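Local coordinates for protein alpha-11 giardin (Giardia intestinalis, PDB 2II2) that binds calcium as a member of the annexin family, probably binds phospholipids, and may help the parasite attach to the intestinal mucosa and remodel its cytoskeleton, at residues A115-E118 and N122-L125; G154-D159 and N194-V199. All coordinates share one frame; numbering follows the deposited sequence.

Contact 1: A115-E118 and N122-L125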
loop_
_atom_site.group_PDB
_atom_site.type_symbol
_atom_site.label_atom_id
_atom_site.label_comp_id
_atom_site.label_asym_id
_atom_site.label_seq_id
_atom_site.Cartn_x
_atom_site.Cartn_y
_atom_site.Cartn_z
ATOM N N ALA A 115 -12.528 9.692 -8.316
ATOM C CA ALA A 115 -13.387 8.871 -7.478
ATOM C C ALA A 115 -13.575 9.474 -6.105
ATOM O O ALA A 115 -14.668 9.373 -5.519
ATOM C CB ALA A 115 -12.836 7.473 -7.346
ATOM N N TYR A 116 -12.504 10.056 -5.568
ATOM C CA TYR A 116 -12.563 10.662 -4.260
ATOM C C TYR A 116 -13.511 11.867 -4.255
ATOM O O TYR A 116 -14.290 12.032 -3.315
ATOM C CB TYR A 116 -11.162 11.050 -3.799
ATOM C CG TYR A 116 -11.103 11.598 -2.410
ATOM C CD1 TYR A 116 -10.820 10.766 -1.314
ATOM C CD2 TYR A 116 -11.310 12.957 -2.182
ATOM C CE1 TYR A 116 -10.763 11.283 -0.024
ATOM C CE2 TYR A 116 -11.256 13.475 -0.907
ATOM C CZ TYR A 116 -10.970 12.648 0.171
ATOM O OH TYR A 116 -10.880 13.153 1.446
ATOM N N LYS A 117 -13.412 12.699 -5.290
ATOM C CA LYS A 117 -14.307 13.853 -5.459
ATOM C C LYS A 117 -15.760 13.399 -5.631
ATOM O O LYS A 117 -16.655 13.978 -5.034
ATOM C CB LYS A 117 -13.857 14.703 -6.662
ATOM C CG LYS A 117 -14.760 15.892 -7.040
ATOM C CD LYS A 117 -15.017 16.841 -5.897
ATOM C CE LYS A 117 -15.700 18.122 -6.404
ATOM N NZ LYS A 117 -14.747 19.135 -6.939
ATOM N N GLU A 118 -15.982 12.362 -6.432
ATOM C CA GLU A 118 -17.342 11.849 -6.643
ATOM C C GLU A 118 -17.914 11.308 -5.331
ATOM O O GLU A 118 -19.091 11.512 -5.031
ATOM C CB GLU A 118 -17.359 10.780 -7.740
ATOM C CG GLU A 118 -18.729 10.143 -8.017
ATOM C CD GLU A 118 -19.754 11.116 -8.594
ATOM O OE1 GLU A 118 -19.360 12.063 -9.317
ATOM O OE2 GLU A 118 -20.967 10.924 -8.331
ATOM N N ASN A 122 -15.517 16.476 -2.097
ATOM C CA ASN A 122 -14.338 17.316 -1.930
ATOM C C ASN A 122 -13.199 16.847 -2.812
ATOM O O ASN A 122 -13.036 15.647 -3.020
ATOM C CB ASN A 122 -13.853 17.270 -0.485
ATOM C CG ASN A 122 -14.858 17.841 0.488
ATOM O OD1 ASN A 122 -15.983 18.193 0.117
ATOM N ND2 ASN A 122 -14.471 17.910 1.742
ATOM N N ASP A 123 -12.394 17.789 -3.298
ATOM C CA ASP A 123 -11.143 17.474 -3.974
ATOM C C ASP A 123 -10.159 16.892 -2.971
ATOM O O ASP A 123 -9.976 17.429 -1.883
ATOM C CB ASP A 123 -10.520 18.738 -4.594
ATOM C CG ASP A 123 -11.375 19.344 -5.699
ATOM O OD1 ASP A 123 -12.130 18.608 -6.362
ATOM O OD2 ASP A 123 -11.271 20.577 -5.916
ATOM N N LEU A 124 -9.512 15.803 -3.358
ATOM C CA LEU A 124 -8.475 15.187 -2.544
ATOM C C LEU A 124 -7.396 16.178 -2.116
ATOM O O LEU A 124 -7.053 16.263 -0.931
ATOM C CB LEU A 124 -7.851 14.029 -3.344
ATOM C CG LEU A 124 -6.786 13.256 -2.548
ATOM C CD1 LEU A 124 -7.361 12.621 -1.320
ATOM C CD2 LEU A 124 -6.151 12.166 -3.420
ATOM N N LEU A 125 -6.871 16.940 -3.074
ATOM C CA LEU A 125 -5.823 17.912 -2.754
ATOM C C LEU A 125 -6.308 18.947 -1.746
ATOM O O LEU A 125 -5.560 19.321 -0.856
ATOM C CB LEU A 125 -5.289 18.602 -4.015
ATOM C CG LEU A 125 -4.168 19.629 -3.808
ATOM C CD1 LEU A 125 -2.961 19.059 -3.093
ATOM C CD2 LEU A 125 -3.772 20.230 -5.162
#

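Contact 2: G154-D159 and N194-V199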
loop_
_atom_site.group_PDB
_atom_site.type_symbol
_atom_site.label_atom_id
_atom_site.label_comp_id
_atom_site.label_asym_id
_atom_site.label_seq_id
_atom_site.Cartn_x
_atom_site.Cartn_y
_atom_site.Cartn_z
ATOM N N GLY A 154 18.662 16.090 -15.818
ATOM C CA GLY A 154 20.020 16.086 -16.380
ATOM C C GLY A 154 21.078 16.474 -15.363
ATOM O O GLY A 154 22.100 17.052 -15.704
ATOM N N SER A 155 20.820 16.176 -14.090
ATOM C CA SER A 155 21.748 16.546 -13.018
ATOM C C SER A 155 21.956 15.374 -12.049
ATOM O O SER A 155 21.822 15.530 -10.825
ATOM C CB SER A 155 21.247 17.800 -12.271
ATOM O OG SER A 155 19.961 17.600 -11.712
ATOM N N VAL A 156 22.316 14.209 -12.571
ATOM C CA VAL A 156 22.305 12.970 -11.796
ATOM C C VAL A 156 23.341 13.065 -10.680
ATOM O O VAL A 156 23.036 12.754 -9.515
ATOM C CB VAL A 156 22.525 11.707 -12.667
ATOM C CG1 VAL A 156 22.923 10.510 -11.821
ATOM C CG2 VAL A 156 21.292 11.412 -13.537
ATOM N N ALA A 157 24.549 13.543 -11.007
ATOM C CA ALA A 157 25.619 13.622 -9.984
ATOM C C ALA A 157 25.247 14.560 -8.851
ATOM O O ALA A 157 25.403 14.236 -7.647
ATOM C CB ALA A 157 26.950 14.026 -10.598
ATOM N N SER A 158 24.774 15.744 -9.231
ATOM C CA SER A 158 24.426 16.714 -8.208
ATOM C C SER A 158 23.212 16.266 -7.385
ATOM O O SER A 158 23.153 16.539 -6.184
ATOM C CB SER A 158 24.250 18.123 -8.759
ATOM O OG SER A 158 23.258 18.212 -9.748
ATOM N N ASP A 159 22.270 15.550 -7.997
ATOM C CA ASP A 159 21.120 15.052 -7.263
ATOM C C ASP A 159 21.535 14.004 -6.230
ATOM O O ASP A 159 21.015 13.979 -5.113
ATOM C CB ASP A 159 20.120 14.449 -8.239
ATOM C CG ASP A 159 19.372 15.482 -9.067
ATOM O OD1 ASP A 159 19.496 16.698 -8.805
ATOM O OD2 ASP A 159 18.667 15.038 -10.005
ATOM N N ASN A 194 20.433 6.761 -7.784
ATOM C CA ASN A 194 20.575 5.747 -6.776
ATOM C C ASN A 194 21.954 5.090 -6.809
ATOM O O ASN A 194 22.615 4.946 -5.768
ATOM C CB ASN A 194 19.460 4.718 -6.945
ATOM C CG ASN A 194 19.516 3.633 -5.928
ATOM O OD1 ASN A 194 19.337 3.886 -4.724
ATOM N ND2 ASN A 194 19.736 2.398 -6.378
ATOM N N HIS A 195 22.395 4.700 -7.994
ATOM C CA HIS A 195 23.704 4.097 -8.103
ATOM C C HIS A 195 24.794 5.058 -7.668
ATOM O O HIS A 195 25.715 4.675 -6.930
ATOM C CB HIS A 195 23.937 3.652 -9.542
ATOM C CG HIS A 195 25.342 3.198 -9.810
ATOM N ND1 HIS A 195 25.904 2.128 -9.152
ATOM C CD2 HIS A 195 26.288 3.663 -10.657
ATOM C CE1 HIS A 195 27.138 1.945 -9.587
ATOM N NE2 HIS A 195 27.398 2.865 -10.498
ATOM N N ARG A 196 24.696 6.316 -8.104
ATOM C CA ARG A 196 25.733 7.297 -7.742
ATOM C C ARG A 196 25.761 7.499 -6.228
ATOM O O ARG A 196 26.852 7.643 -5.642
ATOM C CB ARG A 196 25.480 8.619 -8.471
ATOM C CG ARG A 196 25.750 8.616 -9.995
ATOM C CD ARG A 196 25.699 10.012 -10.581
ATOM N NE ARG A 196 27.003 10.683 -10.647
ATOM C CZ ARG A 196 27.849 10.609 -11.673
ATOM N NH1 ARG A 196 27.550 9.879 -12.740
ATOM N NH2 ARG A 196 29.007 11.260 -11.629
ATOM N N PHE A 197 24.582 7.509 -5.592
ATOM C CA PHE A 197 24.539 7.670 -4.141
ATOM C C PHE A 197 25.283 6.519 -3.475
ATOM O O PHE A 197 26.029 6.716 -2.531
ATOM C CB PHE A 197 23.088 7.703 -3.668
ATOM C CG PHE A 197 22.939 7.870 -2.172
ATOM C CD1 PHE A 197 22.724 9.127 -1.628
ATOM C CD2 PHE A 197 22.992 6.782 -1.324
ATOM C CE1 PHE A 197 22.565 9.299 -0.283
ATOM C CE2 PHE A 197 22.815 6.925 0.060
ATOM C CZ PHE A 197 22.603 8.195 0.577
ATOM N N GLU A 198 25.066 5.301 -3.947
ATOM C CA GLU A 198 25.709 4.120 -3.348
ATOM C C GLU A 198 27.225 4.220 -3.505
ATOM O O GLU A 198 27.972 3.906 -2.582
ATOM C CB GLU A 198 25.163 2.837 -3.966
ATOM C CG GLU A 198 23.738 2.556 -3.500
ATOM C CD GLU A 198 23.227 1.190 -3.880
ATOM O OE1 GLU A 198 23.872 0.500 -4.698
ATOM O OE2 GLU A 198 22.160 0.822 -3.350
ATOM N N VAL A 199 27.687 4.695 -4.657
ATOM C CA VAL A 199 29.109 4.834 -4.900
ATOM C C VAL A 199 29.691 5.926 -3.993
ATOM O O VAL A 199 30.739 5.747 -3.377
ATOM C CB VAL A 199 29.402 5.144 -6.387
ATOM C CG1 VAL A 199 30.888 5.487 -6.610
ATOM C CG2 VAL A 199 28.998 3.967 -7.276
#

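Contact 1: A115-E118 and N122-L125
The backbones draw together at two pairs, with Lys117 CA 4.9 Å from Asn122 CA and Tyr116 CA 6.3 Å from Leu124 CA, as the chain leaves one helix, turns and starts the next. Tyr116 gives up the largest area of any residue here, 80 of 291 Å². Its first torsion places CG opposite the backbone N (chi1 -176°), which swings the ring across the turn toward 122-125. Leu124 CD1 then sits 3.7 Å from the Tyr116 ring centroid and 4° off the ring normal, a CH-pi contact almost straight above the ring centre. Leu124 CB adds apolar contact near the rim, 3.8 Å from Tyr116 CD2. At the ring edge, near its plane, the carbonyl O of Asn122 lies 3.3 Å from Tyr116 CD2; the same oxygen also receives a CA-H...O contact from Lys117, CA to O 3.3 Å. On the exposed side, Lys117 and Asp123 run side by side in the same direction. The lysine chain is bent at chi2 and chi4, and Lys117 NZ forms a 2.7 Å salt bridge with Asp123 OD1, approaching that oxygen from above the carboxylate plane, 37° out of it. The polar ends of Tyr116 and Asn122 share one partner, Asp127: its OD2 is hydrogen-bonded to Tyr116 OH and its OD1 to Asn122 ND2. In the wider fold, Tyr116 also touches Ile84 and Lys85 of helix 76-89, while Leu124 reaches Ile146 of helix 137-147. With three residues between the segments, this is a short helix-turn-helix connection between helices 106-120 and 124-131 in the all-helical annexin fold.

Contact 2: G154-D159 and N194-V199
Arg196 is the residue through which 194-199 touches 154-159: its CA lies 6.7 Å from that of Ala157, the closest backbone approach of the pair. Earlier in the segment, the CB of Asn194 points away from 154-159; its side chain touches Val205 of helix 205-212 and His226 and Leu230 of helix 216-230, and its backbone O accepts the helical bond from Glu198 N. At Arg196, CB points toward the other segment, and the first torsion sets CG opposite the carbonyl carbon (chi1 -71°). The chain crosses Val156 at about a right angle, and the bend at chi3 (93°) then turns NE toward Ala157. Arg196 NE comes 3.3 Å from Ala157 CB, and farther out Arg196 NH2 lies 3.6 Å from the same methyl. The guanidinium approaches the alanine obliquely, so this is van der Waals contact between the guanidinium end and the alanine methyl; no polar bond links the two segments. The modelled approach of Val156 CG1 to Arg196 CD is too close for two carbons, and its detail is doubtful. With only 140 Å² buried, the contact is a thin one at the protein surface. Arg196, exposed, also touches Ala160 of helix 156-169, while the next residue, Phe197, is buried and packs on Leu163 and Ile168 of helix 156-169 and on Val205 and Ala208 of helix 205-212.

Overall arrangement
From the N terminus, the chain first meets contact 1 at the end of helix 106-120. This contact closes a short connection of three intervening residues, two of them the last of that helix, and leads into helix 124-131. The chain then passes through helix 137-147 before opening contact 2 at the start of helix 156-169. That second loop is far longer: 34 residues, mostly helical, separate its segments, and it closes on helix 187-201. Contact 1 and contact 2 are in series, neither nesting nor crossing. The centres of contact 1 and contact 2 are 36 Å apart. The nearest atoms of contact 1 and contact 2 are about 23 Å apart. One therefore joins sequence neighbours at a turn, the other joins helices separated by helix 175-184.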